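PDB 2EVX: 11S globulin subunit beta from Cucurbita maxima, which serves as a seed storage protein, a nutrient reservoir built as a hexamer whose subunits each pair an acidic and a basic chain through a disulfide. Local coordinates for residues 63-68 / 346-351; 327-332 / 387-392; 336-341 / 383-388. One frame throughout, in Å; residues are numbered along the deposited sequence.

Contact 1: 63-68 / 346-351; sequences VNMIRH and VMYATR
Met65 and Val63 of strand 63-68 meet Val346 in the apolar centre of this contact. Val63 CG1 lies 3.9 Å from Val346 CG2, the two side chains running alongside each other in opposite senses, while the other branch of Val346 reaches Met65, with Val346 CG1 4.2 Å from Met65 CG. One residue thus divides its two methyls between two partners. Further out, Met65 folds back through bends at chi2 and chi3 and brings its terminal methyl to the base of Tyr348, Met65 CE to Tyr348 CB being 4.1 Å, so the methyl, not the sulfur, touches the stem of that side chain. Phe160 and Val376 also cover Val346, and Ile158 packs against both Met65 and Tyr348.

At the polar edge, a chi1 of 169° swings the Tyr348 ring out, opposite its backbone N, toward Arg67. Arg67 NH2 donates to Tyr348 OH at 2.8 Å, in a distinctly bent bond. The hydroxyl lies in the guanidinium plane, but the ring and guanidinium planes stand 77° apart, which marks an edge-on bond and excludes a stack. Arg67 NE is held separately by a salt bridge to Glu49, so the guanidinium is fixed from two partners and its rotation restricted.

The two strand axes run nearly parallel, 17° apart, with a closest approach of 9.7 Å. This is too far for backbone pairing and is the spacing of sheets packed face to face: one sheet from each cupin domain, joined as in the two-domain bicupin fold of the 11S globulins.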
ATOM      1  N   VAL A  63       5.172  -2.928 -14.579  1.00 36.80           N
ATOM      2  CA  VAL A  63       4.490  -3.848 -15.480  1.00 41.61           C
ATOM      3  C   VAL A  63       5.436  -4.707 -16.330  1.00 43.46           C
ATOM      4  O   VAL A  63       6.602  -4.356 -16.545  1.00 39.89           O
ATOM      5  CB  VAL A  63       3.529  -3.070 -16.433  1.00 35.73           C
ATOM      6  CG1 VAL A  63       2.655  -2.116 -15.628  1.00 31.44           C
ATOM      7  CG2 VAL A  63       4.316  -2.307 -17.459  1.00 25.86           C
ATOM      8  N   ASN A  64       4.914  -5.840 -16.794  1.00 41.62           N
ATOM      9  CA  ASN A  64       5.650  -6.767 -17.644  1.00 31.76           C
ATOM     10  C   ASN A  64       4.707  -7.241 -18.724  1.00 31.78           C
ATOM     11  O   ASN A  64       3.519  -7.410 -18.483  1.00 32.98           O
ATOM     12  CB  ASN A  64       6.096  -7.992 -16.872  1.00 40.72           C
ATOM     13  CG  ASN A  64       7.005  -7.661 -15.734  1.00 47.84           C
ATOM     14  OD1 ASN A  64       6.585  -7.048 -14.745  1.00 50.12           O
ATOM     15  ND2 ASN A  64       8.268  -8.069 -15.854  1.00 50.01           N
ATOM     16  N   MET A  65       5.235  -7.467 -19.916  1.00 36.59           N
ATOM     17  CA  MET A  65       4.413  -7.954 -21.010  1.00 28.85           C
ATOM     18  C   MET A  65       5.028  -9.212 -21.587  1.00 34.75           C
ATOM     19  O   MET A  65       6.242  -9.311 -21.763  1.00 35.60           O
ATOM     20  CB  MET A  65       4.274  -6.895 -22.104  1.00 31.77           C
ATOM     21  CG  MET A  65       3.262  -5.789 -21.784  1.00 47.55           C
ATOM     22  SD  MET A  65       1.557  -6.395 -21.661  1.00 48.59           S
ATOM     23  CE  MET A  65       1.239  -6.799 -23.316  1.00 42.06           C
ATOM     24  N   ILE A  66       4.179 -10.190 -21.860  1.00 35.30           N
ATOM     25  CA  ILE A  66       4.630 -11.441 -22.428  1.00 24.64           C
ATOM     26  C   ILE A  66       3.616 -11.887 -23.450  1.00 28.40           C
ATOM     27  O   ILE A  66       2.421 -11.650 -23.304  1.00 27.73           O
ATOM     28  CB  ILE A  66       4.767 -12.509 -21.361  1.00 23.85           C
ATOM     29  CG1 ILE A  66       5.881 -12.108 -20.400  1.00 28.48           C
ATOM     30  CG2 ILE A  66       5.059 -13.852 -22.003  1.00 27.04           C
ATOM     31  CD1 ILE A  66       5.763 -12.733 -19.047  1.00 27.13           C
ATOM     32  N   ARG A  67       4.120 -12.496 -24.513  1.00 33.02           N
ATOM     33  CA  ARG A  67       3.277 -12.993 -25.569  1.00 20.63           C
ATOM     34  C   ARG A  67       3.689 -14.411 -25.848  1.00 29.47           C
ATOM     35  O   ARG A  67       4.841 -14.694 -26.187  1.00 26.93           O
ATOM     36  CB  ARG A  67       3.418 -12.166 -26.835  1.00 25.65           C
ATOM     37  CG  ARG A  67       2.557 -12.700 -27.970  1.00 26.17           C
ATOM     38  CD  ARG A  67       2.481 -11.722 -29.098  1.00 24.39           C
ATOM     39  NE  ARG A  67       3.807 -11.361 -29.576  1.00 29.55           N
ATOM     40  CZ  ARG A  67       4.057 -10.260 -30.275  1.00 41.06           C
ATOM     41  NH1 ARG A  67       5.293  -9.994 -30.681  1.00 40.41           N
ATOM     42  NH2 ARG A  67       3.066  -9.417 -30.554  1.00 36.20           N
ATOM     43  N   HIS A  68       2.729 -15.305 -25.672  1.00 31.35           N
ATOM     44  CA  HIS A  68       2.942 -16.707 -25.905  1.00 22.46           C
ATOM     45  C   HIS A  68       2.265 -17.065 -27.212  1.00 33.56           C
ATOM     46  O   HIS A  68       1.165 -16.596 -27.509  1.00 34.92           O
ATOM     47  CB  HIS A  68       2.332 -17.513 -24.774  1.00 31.06           C
ATOM     48  CG  HIS A  68       3.147 -17.513 -23.521  1.00 34.75           C
ATOM     49  ND1 HIS A  68       2.585 -17.431 -22.267  1.00 32.49           N
ATOM     50  CD2 HIS A  68       4.476 -17.661 -23.326  1.00 39.34           C
ATOM     51  CE1 HIS A  68       3.531 -17.533 -21.353  1.00 35.08           C
ATOM     52  NE2 HIS A  68       4.689 -17.674 -21.969  1.00 29.99           N
ATOM     53  N   VAL A 346      -1.577   0.152 -20.018  1.00 27.22           N
ATOM     54  CA  VAL A 346      -0.611  -0.558 -20.831  1.00 28.61           C
ATOM     55  C   VAL A 346      -1.332  -1.090 -22.076  1.00 33.28           C
ATOM     56  O   VAL A 346      -1.904  -2.178 -22.068  1.00 27.83           O
ATOM     57  CB  VAL A 346       0.013  -1.702 -20.019  1.00 24.97           C
ATOM     58  CG1 VAL A 346       1.213  -2.264 -20.734  1.00 24.63           C
ATOM     59  CG2 VAL A 346       0.405  -1.186 -18.644  1.00 23.85           C
ATOM     60  N   MET A 347      -1.300  -0.287 -23.140  1.00 34.24           N
ATOM     61  CA  MET A 347      -1.941  -0.610 -24.417  1.00 31.53           C
ATOM     62  C   MET A 347      -1.139  -1.530 -25.342  1.00 26.58           C
ATOM     63  O   MET A 347       0.014  -1.276 -25.637  1.00 34.88           O
ATOM     64  CB  MET A 347      -2.265   0.684 -25.170  1.00 20.00           C
ATOM     65  CG  MET A 347      -2.751   0.454 -26.587  1.00 34.84           C
ATOM     66  SD  MET A 347      -3.023   1.970 -27.521  1.00 41.58           S
ATOM     67  CE  MET A 347      -4.732   2.121 -27.429  1.00 45.33           C
ATOM     68  N   TYR A 348      -1.764  -2.608 -25.792  1.00 37.83           N
ATOM     69  CA  TYR A 348      -1.124  -3.545 -26.711  1.00 37.08           C
ATOM     70  C   TYR A 348      -1.978  -3.563 -27.970  1.00 37.72           C
ATOM     71  O   TYR A 348      -3.172  -3.856 -27.904  1.00 35.93           O
ATOM     72  CB  TYR A 348      -1.068  -4.958 -26.132  1.00 23.53           C
ATOM     73  CG  TYR A 348      -0.662  -5.980 -27.161  1.00 32.30           C
ATOM     74  CD1 TYR A 348       0.678  -6.189 -27.477  1.00 35.79           C
ATOM     75  CD2 TYR A 348      -1.623  -6.706 -27.862  1.00 33.94           C
ATOM     76  CE1 TYR A 348       1.049  -7.099 -28.473  1.00 38.44           C
ATOM     77  CE2 TYR A 348      -1.263  -7.617 -28.856  1.00 34.14           C
ATOM     78  CZ  TYR A 348       0.072  -7.809 -29.157  1.00 35.33           C
ATOM     79  OH  TYR A 348       0.427  -8.713 -30.133  1.00 33.04           O
ATOM     80  N   ALA A 349      -1.377  -3.242 -29.109  1.00 34.95           N
ATOM     81  CA  ALA A 349      -2.122  -3.227 -30.363  1.00 36.67           C
ATOM     82  C   ALA A 349      -2.248  -4.638 -30.935  1.00 36.85           C
ATOM     83  O   ALA A 349      -1.250  -5.313 -31.190  1.00 38.12           O
ATOM     84  CB  ALA A 349      -1.445  -2.298 -31.371  1.00 36.56           C
ATOM     85  N   THR A 350      -3.491  -5.068 -31.136  1.00 31.85           N
ATOM     86  CA  THR A 350      -3.792  -6.395 -31.652  1.00 28.13           C
ATOM     87  C   THR A 350      -4.019  -6.422 -33.153  1.00 28.66           C
ATOM     88  O   THR A 350      -3.994  -7.488 -33.754  1.00 28.38           O
ATOM     89  CB  THR A 350      -5.033  -6.940 -30.993  1.00 27.64           C
ATOM     90  OG1 THR A 350      -6.106  -6.015 -31.195  1.00 33.28           O
ATOM     91  CG2 THR A 350      -4.800  -7.130 -29.509  1.00 30.69           C
ATOM     92  N   ARG A 351      -4.255  -5.256 -33.749  1.00 32.31           N
ATOM     93  CA  ARG A 351      -4.472  -5.166 -35.191  1.00 32.79           C
ATOM     94  C   ARG A 351      -4.374  -3.741 -35.739  1.00 32.00           C
ATOM     95  O   ARG A 351      -4.754  -2.779 -35.072  1.00 29.86           O
ATOM     96  CB  ARG A 351      -5.845  -5.735 -35.568  1.00 49.38           C
ATOM     97  CG  ARG A 351      -6.115  -5.707 -37.070  1.00 52.57           C
ATOM     98  CD  ARG A 351      -7.598  -5.776 -37.413  1.00 62.41           C
ATOM     99  NE  ARG A 351      -8.155  -7.123 -37.286  1.00 77.68           N
ATOM    100  CZ  ARG A 351      -9.422  -7.442 -37.559  1.00 85.60           C
ATOM    101  NH1 ARG A 351     -10.272  -6.505 -37.975  1.00 90.60           N
ATOM    102  NH2 ARG A 351      -9.843  -8.697 -37.422  1.00 78.26           N
TER

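Contact 2: 327-332 / 387-392; sequences GVLYSN and KRASDR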
ATOM      1  N   GLY A 327     -10.466  -2.227 -27.227  1.00 34.48           N
ATOM      2  CA  GLY A 327     -10.978  -1.196 -28.109  1.00 27.14           C
ATOM      3  C   GLY A 327     -10.852  -1.460 -29.590  1.00 34.42           C
ATOM      4  O   GLY A 327      -9.941  -2.160 -30.038  1.00 36.04           O
ATOM      5  N   VAL A 328     -11.779  -0.884 -30.351  1.00 34.29           N
ATOM      6  CA  VAL A 328     -11.807  -1.039 -31.795  1.00 38.05           C
ATOM      7  C   VAL A 328     -12.056   0.296 -32.500  1.00 46.33           C
ATOM      8  O   VAL A 328     -13.009   1.016 -32.191  1.00 48.44           O
ATOM      9  CB  VAL A 328     -12.913  -2.029 -32.229  1.00 40.53           C
ATOM     10  CG1 VAL A 328     -13.074  -1.996 -33.744  1.00 39.93           C
ATOM     11  CG2 VAL A 328     -12.569  -3.434 -31.772  1.00 25.55           C
ATOM     12  N   LEU A 329     -11.190   0.618 -33.453  1.00 48.89           N
ATOM     13  CA  LEU A 329     -11.325   1.849 -34.217  1.00 46.64           C
ATOM     14  C   LEU A 329     -11.421   1.562 -35.710  1.00 46.35           C
ATOM     15  O   LEU A 329     -10.641   0.772 -36.248  1.00 48.19           O
ATOM     16  CB  LEU A 329     -10.139   2.780 -33.948  1.00 41.63           C
ATOM     17  CG  LEU A 329     -10.239   3.644 -32.690  1.00 40.65           C
ATOM     18  CD1 LEU A 329      -8.967   4.466 -32.514  1.00 33.37           C
ATOM     19  CD2 LEU A 329     -11.461   4.549 -32.796  1.00 31.50           C
ATOM     20  N   TYR A 330     -12.389   2.192 -36.369  1.00 45.67           N
ATOM     21  CA  TYR A 330     -12.567   2.015 -37.804  1.00 49.61           C
ATOM     22  C   TYR A 330     -11.671   3.016 -38.492  1.00 52.09           C
ATOM     23  O   TYR A 330     -11.169   3.939 -37.854  1.00 53.25           O
ATOM     24  CB  TYR A 330     -14.026   2.243 -38.214  1.00 49.17           C
ATOM     25  CG  TYR A 330     -14.968   1.246 -37.586  1.00 62.36           C
ATOM     26  CD1 TYR A 330     -14.611  -0.101 -37.500  1.00 63.85           C
ATOM     27  CD2 TYR A 330     -16.195   1.642 -37.039  1.00 59.83           C
ATOM     28  CE1 TYR A 330     -15.432  -1.028 -36.885  1.00 63.51           C
ATOM     29  CE2 TYR A 330     -17.032   0.711 -36.417  1.00 59.83           C
ATOM     30  CZ  TYR A 330     -16.634  -0.623 -36.345  1.00 67.53           C
ATOM     31  OH  TYR A 330     -17.414  -1.575 -35.727  1.00 73.97           O
ATOM     32  N   SER A 331     -11.466   2.826 -39.790  1.00 49.67           N
ATOM     33  CA  SER A 331     -10.612   3.706 -40.571  1.00 45.72           C
ATOM     34  C   SER A 331     -10.801   5.170 -40.196  1.00 40.87           C
ATOM     35  O   SER A 331     -11.924   5.654 -40.127  1.00 42.69           O
ATOM     36  CB  SER A 331     -10.907   3.523 -42.053  1.00 50.83           C
ATOM     37  OG  SER A 331     -10.939   2.149 -42.383  1.00 64.35           O
ATOM     38  N   ASN A 332      -9.691   5.858 -39.949  1.00 38.76           N
ATOM     39  CA  ASN A 332      -9.699   7.275 -39.595  1.00 45.06           C
ATOM     40  C   ASN A 332     -10.479   7.626 -38.325  1.00 49.65           C
ATOM     41  O   ASN A 332     -10.724   8.809 -38.049  1.00 46.01           O
ATOM     42  CB  ASN A 332     -10.244   8.115 -40.757  1.00 51.89           C
ATOM     43  CG  ASN A 332      -9.436   7.957 -42.039  1.00 57.38           C
ATOM     44  OD1 ASN A 332      -9.156   8.944 -42.727  1.00 63.15           O
ATOM     45  ND2 ASN A 332      -9.072   6.717 -42.376  1.00 54.55           N
ATOM     46  N   LYS A 387      -5.913   9.394 -29.835  1.00 35.30           N
ATOM     47  CA  LYS A 387      -5.605   8.327 -30.771  1.00 39.16           C
ATOM     48  C   LYS A 387      -6.383   8.434 -32.065  1.00 40.76           C
ATOM     49  O   LYS A 387      -7.556   8.811 -32.079  1.00 38.34           O
ATOM     50  CB  LYS A 387      -5.848   6.963 -30.118  1.00 44.28           C
ATOM     51  CG  LYS A 387      -4.741   6.559 -29.153  1.00 52.98           C
ATOM     52  CD  LYS A 387      -5.016   5.233 -28.439  1.00 56.45           C
ATOM     53  CE  LYS A 387      -5.964   5.398 -27.253  1.00 41.74           C
ATOM     54  NZ  LYS A 387      -5.985   4.181 -26.394  1.00 30.00           N
ATOM     55  N   ARG A 388      -5.706   8.108 -33.155  1.00 34.12           N
ATOM     56  CA  ARG A 388      -6.312   8.149 -34.469  1.00 36.58           C
ATOM     57  C   ARG A 388      -5.821   6.981 -35.299  1.00 44.14           C
ATOM     58  O   ARG A 388      -4.629   6.866 -35.587  1.00 41.40           O
ATOM     59  CB  ARG A 388      -5.976   9.461 -35.162  1.00 40.98           C
ATOM     60  CG  ARG A 388      -5.674   9.317 -36.636  1.00 52.47           C
ATOM     61  CD  ARG A 388      -6.081  10.563 -37.351  1.00 62.85           C
ATOM     62  NE  ARG A 388      -7.532  10.678 -37.371  1.00 68.06           N
ATOM     63  CZ  ARG A 388      -8.183  11.814 -37.584  1.00 77.31           C
ATOM     64  NH1 ARG A 388      -7.500  12.935 -37.787  1.00 77.56           N
ATOM     65  NH2 ARG A 388      -9.513  11.825 -37.612  1.00 77.29           N
ATOM     66  N   ALA A 389      -6.751   6.116 -35.686  1.00 49.32           N
ATOM     67  CA  ALA A 389      -6.420   4.941 -36.478  1.00 52.92           C
ATOM     68  C   ALA A 389      -6.004   5.287 -37.906  1.00 50.41           C
ATOM     69  O   ALA A 389      -6.399   6.316 -38.458  1.00 44.87           O
ATOM     70  CB  ALA A 389      -7.607   3.990 -36.500  1.00 57.47           C
ATOM     71  N   SER A 390      -5.190   4.414 -38.489  1.00 50.21           N
ATOM     72  CA  SER A 390      -4.727   4.582 -39.858  1.00 53.26           C
ATOM     73  C   SER A 390      -5.916   4.242 -40.751  1.00 58.16           C
ATOM     74  O   SER A 390      -7.042   4.106 -40.261  1.00 59.16           O
ATOM     75  CB  SER A 390      -3.569   3.618 -40.144  1.00 46.96           C
ATOM     76  OG  SER A 390      -3.988   2.262 -40.091  1.00 39.20           O
ATOM     77  N   ASP A 391      -5.676   4.110 -42.054  1.00 62.49           N
ATOM     78  CA  ASP A 391      -6.749   3.761 -42.982  1.00 62.63           C
ATOM     79  C   ASP A 391      -7.173   2.325 -42.712  1.00 55.21           C
ATOM     80  O   ASP A 391      -8.308   1.942 -42.974  1.00 57.91           O
ATOM     81  CB  ASP A 391      -6.279   3.863 -44.433  1.00 66.26           C
ATOM     82  CG  ASP A 391      -5.695   5.210 -44.759  1.00 76.51           C
ATOM     83  OD1 ASP A 391      -6.234   6.215 -44.244  1.00 82.23           O
ATOM     84  OD2 ASP A 391      -4.707   5.259 -45.534  1.00 78.34           O
ATOM     85  N   ARG A 392      -6.244   1.542 -42.181  1.00 50.99           N
ATOM     86  CA  ARG A 392      -6.482   0.140 -41.881  1.00 54.68           C
ATOM     87  C   ARG A 392      -7.230  -0.078 -40.567  1.00 55.10           C
ATOM     88  O   ARG A 392      -7.580  -1.204 -40.226  1.00 55.79           O
ATOM     89  CB  ARG A 392      -5.141  -0.594 -41.825  1.00 59.35           C
ATOM     90  CG  ARG A 392      -4.370  -0.600 -43.141  1.00 73.23           C
ATOM     91  CD  ARG A 392      -2.866  -0.677 -42.893  1.00 78.72           C
ATOM     92  NE  ARG A 392      -2.522  -1.703 -41.911  1.00 89.81           N
ATOM     93  CZ  ARG A 392      -2.773  -3.002 -42.060  1.00 96.97           C
ATOM     94  NH1 ARG A 392      -2.422  -3.861 -41.106  1.00 96.37           N
ATOM     95  NH2 ARG A 392      -3.373  -3.447 -43.163  1.00 98.41           N
TER
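Ser331 and Asn332 carry most of the hydrogen bonds across this contact, gripping the backbone of Ser390 and Asp391. The hydroxyl of Ser331 sits beside its own backbone N (chi1 -48°), from where Ser331 OG donates to Asp391 O at 2.7 Å, approaching at a tilt to the carbonyl plane. Asn332 N to Ser390 O is 3.2 Å and nearly straight (172°), though the donor stands above the carbonyl plane. Asn332 itself takes the left-handed backbone conformation. Its amide runs across the Asp391 carboxylate with the two planes only modestly inclined, and the bond from Asn332 ND2 to Asp391 OD1, 3.4 Å, is weak.

Arg388 reaches the same loop through its side chain. A bend at chi3 (-70°) swings the guanidinium back, and Arg388 NH2 donates to Asn332 O at 3.3 Å. With a leucine here, Asn332 O would probably lose this donor and the loop would be less firmly tied to the strand. The apolar part is Leu329 CB on Ala389 CB, 3.8 Å apart.

The Ser390 side chain starts away from 327-332; Ser390 OG accepts from Arg392 N at 3.2 Å, closing an ST turn, and also bonds to Asn353. The corner at 391-392 is consistent with the chain passing from the sheet of strand 384-390 to that of strand 393-400, a turn between the two sheets of the C-terminal cupin domain.

Contact 3: 336-341 / 383-388; sequences APHYTV and FVVIKR
His338 and Val385 form an antiparallel hydrogen-bonded pair in which each supplies one donor and one acceptor. His338 N donates to Val385 O at 3.0 Å, and Val385 N to His338 O at 2.8 Å. Both oxygens also receive a CA-H: Pro337 CA approaches Val385 O, and Val384 CA lies 3.3 Å from His338 O.

The ND1 of the imidazole is satisfied within 336-341. With chi1 at 66°, the ring's CG lies between backbone N and carbonyl carbon, and His338 ND1 donates to Ala336 O at 2.7 Å, meeting the oxygen almost end-on. This bond fixes the rotation of the ring, over one face of which Val385 CG1 sits as a CH-pi contact, 3.7 Å from the centroid of the His338 ring and 22° off its normal. The His338 side chain is about 4 Å from that of Arg447 and about 4 Å from a magnesium ion; Arg447 and Lys387 are assigned to the magnesium-binding site. Pro337 CB and Ile386 CG1 add apolar packing alongside.

Tyr339 finds its polar partner across a subunit boundary: its hydroxyl bonds to Gly142 O of the second subunit, and its ring stacks with Phe80 of that subunit. Val356 of strand 353-359 packs on Val385, strand 407-409 flanks strand 334-340 with Thr407 touching His338, and helix 215-222 of the second subunit lies against Pro337 and Ile386 through its Ala221 and Phe217.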
ATOM      1  N   ALA A 336     -11.228  10.412 -28.554  1.00 32.30           N
ATOM      2  CA  ALA A 336     -11.115  11.777 -28.056  1.00 36.16           C
ATOM      3  C   ALA A 336     -10.056  11.947 -26.977  1.00 38.55           C
ATOM      4  O   ALA A 336      -9.707  10.997 -26.286  1.00 40.48           O
ATOM      5  CB  ALA A 336     -12.468  12.245 -27.524  1.00 30.90           C
ATOM      6  N   PRO A 337      -9.522  13.172 -26.827  1.00 41.45           N
ATOM      7  CA  PRO A 337      -8.504  13.404 -25.801  1.00 41.50           C
ATOM      8  C   PRO A 337      -9.036  13.028 -24.428  1.00 42.03           C
ATOM      9  O   PRO A 337     -10.205  13.243 -24.116  1.00 39.93           O
ATOM     10  CB  PRO A 337      -8.199  14.898 -25.937  1.00 37.21           C
ATOM     11  CG  PRO A 337      -9.401  15.451 -26.612  1.00 37.37           C
ATOM     12  CD  PRO A 337      -9.744  14.395 -27.613  1.00 34.89           C
ATOM     13  N   HIS A 338      -8.163  12.468 -23.603  1.00 46.61           N
ATOM     14  CA  HIS A 338      -8.573  12.041 -22.279  1.00 43.55           C
ATOM     15  C   HIS A 338      -7.374  11.536 -21.483  1.00 43.41           C
ATOM     16  O   HIS A 338      -6.281  11.348 -22.017  1.00 49.40           O
ATOM     17  CB  HIS A 338      -9.565  10.892 -22.408  1.00 33.10           C
ATOM     18  CG  HIS A 338      -8.955   9.653 -22.980  1.00 25.08           C
ATOM     19  ND1 HIS A 338      -8.622   9.537 -24.312  1.00 31.58           N
ATOM     20  CD2 HIS A 338      -8.572   8.492 -22.394  1.00 24.39           C
ATOM     21  CE1 HIS A 338      -8.063   8.358 -24.525  1.00 27.94           C
ATOM     22  NE2 HIS A 338      -8.021   7.705 -23.378  1.00 26.89           N
ATOM     23  N   TYR A 339      -7.605  11.299 -20.201  1.00 31.49           N
ATOM     24  CA  TYR A 339      -6.583  10.777 -19.329  1.00 36.52           C
ATOM     25  C   TYR A 339      -7.319   9.904 -18.309  1.00 39.48           C
ATOM     26  O   TYR A 339      -8.516  10.079 -18.081  1.00 37.46           O
ATOM     27  CB  TYR A 339      -5.845  11.917 -18.630  1.00 30.08           C
ATOM     28  CG  TYR A 339      -6.724  12.733 -17.712  1.00 32.55           C
ATOM     29  CD1 TYR A 339      -7.549  13.748 -18.207  1.00 28.98           C
ATOM     30  CD2 TYR A 339      -6.736  12.483 -16.340  1.00 29.45           C
ATOM     31  CE1 TYR A 339      -8.357  14.494 -17.353  1.00 28.62           C
ATOM     32  CE2 TYR A 339      -7.535  13.213 -15.485  1.00 24.45           C
ATOM     33  CZ  TYR A 339      -8.339  14.219 -15.987  1.00 30.63           C
ATOM     34  OH  TYR A 339      -9.101  14.955 -15.105  1.00 29.94           O
ATOM     35  N   THR A 340      -6.617   8.939 -17.730  1.00 37.10           N
ATOM     36  CA  THR A 340      -7.223   8.080 -16.735  1.00 28.25           C
ATOM     37  C   THR A 340      -6.732   8.603 -15.406  1.00 31.33           C
ATOM     38  O   THR A 340      -5.527   8.728 -15.181  1.00 31.97           O
ATOM     39  CB  THR A 340      -6.775   6.642 -16.891  1.00 28.26           C
ATOM     40  OG1 THR A 340      -7.117   6.177 -18.205  1.00 27.98           O
ATOM     41  CG2 THR A 340      -7.434   5.783 -15.834  1.00 17.85           C
ATOM     42  N   VAL A 341      -7.670   8.887 -14.517  1.00 33.56           N
ATOM     43  CA  VAL A 341      -7.334   9.449 -13.228  1.00 26.59           C
ATOM     44  C   VAL A 341      -6.780   8.499 -12.190  1.00 31.38           C
ATOM     45  O   VAL A 341      -6.007   8.920 -11.334  1.00 31.66           O
ATOM     46  CB  VAL A 341      -8.553  10.182 -12.616  1.00 26.86           C
ATOM     47  CG1 VAL A 341      -9.713  10.195 -13.606  1.00 29.62           C
ATOM     48  CG2 VAL A 341      -8.969   9.533 -11.320  1.00 32.71           C
ATOM     49  N   PHE A 383      -1.765  11.294 -17.756  1.00 22.60           N
ATOM     50  CA  PHE A 383      -1.258  11.837 -19.009  1.00 22.46           C
ATOM     51  C   PHE A 383      -2.376  11.913 -20.029  1.00 26.85           C
ATOM     52  O   PHE A 383      -3.092  10.941 -20.242  1.00 34.36           O
ATOM     53  CB  PHE A 383      -0.121  10.978 -19.566  1.00 28.87           C
ATOM     54  CG  PHE A 383       1.183  11.157 -18.847  1.00 26.97           C
ATOM     55  CD1 PHE A 383       2.386  11.067 -19.543  1.00 34.37           C
ATOM     56  CD2 PHE A 383       1.212  11.439 -17.486  1.00 27.23           C
ATOM     57  CE1 PHE A 383       3.602  11.258 -18.897  1.00 22.65           C
ATOM     58  CE2 PHE A 383       2.414  11.634 -16.830  1.00 28.92           C
ATOM     59  CZ  PHE A 383       3.617  11.545 -17.538  1.00 25.00           C
ATOM     60  N   VAL A 384      -2.537  13.070 -20.653  1.00 29.29           N
ATOM     61  CA  VAL A 384      -3.593  13.219 -21.632  1.00 28.45           C
ATOM     62  C   VAL A 384      -3.138  12.496 -22.878  1.00 28.95           C
ATOM     63  O   VAL A 384      -1.945  12.438 -23.164  1.00 30.88           O
ATOM     64  CB  VAL A 384      -3.872  14.703 -21.946  1.00 34.34           C
ATOM     65  CG1 VAL A 384      -5.094  14.817 -22.832  1.00 31.98           C
ATOM     66  CG2 VAL A 384      -4.087  15.481 -20.652  1.00 25.30           C
ATOM     67  N   VAL A 385      -4.087  11.932 -23.612  1.00 29.57           N
ATOM     68  CA  VAL A 385      -3.767  11.181 -24.820  1.00 31.40           C
ATOM     69  C   VAL A 385      -4.851  11.345 -25.882  1.00 33.42           C
ATOM     70  O   VAL A 385      -5.986  11.735 -25.588  1.00 35.09           O
ATOM     71  CB  VAL A 385      -3.563   9.665 -24.486  1.00 27.75           C
ATOM     72  CG1 VAL A 385      -4.737   9.156 -23.701  1.00 32.83           C
ATOM     73  CG2 VAL A 385      -3.398   8.846 -25.755  1.00 25.16           C
ATOM     74  N   ILE A 386      -4.470  11.057 -27.121  1.00 33.01           N
ATOM     75  CA  ILE A 386      -5.343  11.158 -28.280  1.00 28.04           C
ATOM     76  C   ILE A 386      -4.935  10.068 -29.248  1.00 30.57           C
ATOM     77  O   ILE A 386      -3.747   9.831 -29.455  1.00 34.57           O
ATOM     78  CB  ILE A 386      -5.185  12.524 -28.970  1.00 35.27           C
ATOM     79  CG1 ILE A 386      -5.868  13.605 -28.122  1.00 36.56           C
ATOM     80  CG2 ILE A 386      -5.721  12.458 -30.400  1.00 31.12           C
ATOM     81  CD1 ILE A 386      -5.847  14.987 -28.726  1.00 34.26           C
ATOM     82  N   LYS A 387      -5.913   9.394 -29.835  1.00 35.30           N
ATOM     83  CA  LYS A 387      -5.605   8.327 -30.771  1.00 39.16           C
ATOM     84  C   LYS A 387      -6.383   8.434 -32.065  1.00 40.76           C
ATOM     85  O   LYS A 387      -7.556   8.811 -32.079  1.00 38.34           O
ATOM     86  CB  LYS A 387      -5.848   6.963 -30.118  1.00 44.28           C
ATOM     87  CG  LYS A 387      -4.741   6.559 -29.153  1.00 52.98           C
ATOM     88  CD  LYS A 387      -5.016   5.233 -28.439  1.00 56.45           C
ATOM     89  CE  LYS A 387      -5.964   5.398 -27.253  1.00 41.74           C
ATOM     90  NZ  LYS A 387      -5.985   4.181 -26.394  1.00 30.00           N
ATOM     91  N   ARG A 388      -5.706   8.108 -33.155  1.00 34.12           N
ATOM     92  CA  ARG A 388      -6.312   8.149 -34.469  1.00 36.58           C
ATOM     93  C   ARG A 388      -5.821   6.981 -35.299  1.00 44.14           C
ATOM     94  O   ARG A 388      -4.629   6.866 -35.587  1.00 41.40           O
ATOM     95  CB  ARG A 388      -5.976   9.461 -35.162  1.00 40.98           C
ATOM     96  CG  ARG A 388      -5.674   9.317 -36.636  1.00 52.47           C
ATOM     97  CD  ARG A 388      -6.081  10.563 -37.351  1.00 62.85           C
ATOM     98  NE  ARG A 388      -7.532  10.678 -37.371  1.00 68.06           N
ATOM     99  CZ  ARG A 388      -8.183  11.814 -37.584  1.00 77.31           C
ATOM    100  NH1 ARG A 388      -7.500  12.935 -37.787  1.00 77.56           N
ATOM    101  NH2 ARG A 388      -9.513  11.825 -37.612  1.00 77.29           N
TER

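In the fold
From the N terminus, strand 63-70 comes first and waits 278 residues for its partner, so contact 1 closes the longest loop and joins the two cupin domains. Contacts 2 and 3 lie wholly in the C-terminal domain. Contact 2 opens at 327-332 and contact 3 at 336-341, ahead of 346-351, yet both close only after it, at 383-392; contact 1 therefore crosses each of them. Contact 3 sits within the loop of contact 2, overlapping at Lys387 and Arg388. Strand 384-390 thus serves both, paired with strand 334-340, after which the chain turns near 391 into strand 393-400 of the sheet that holds strands 323-329 and 345-350.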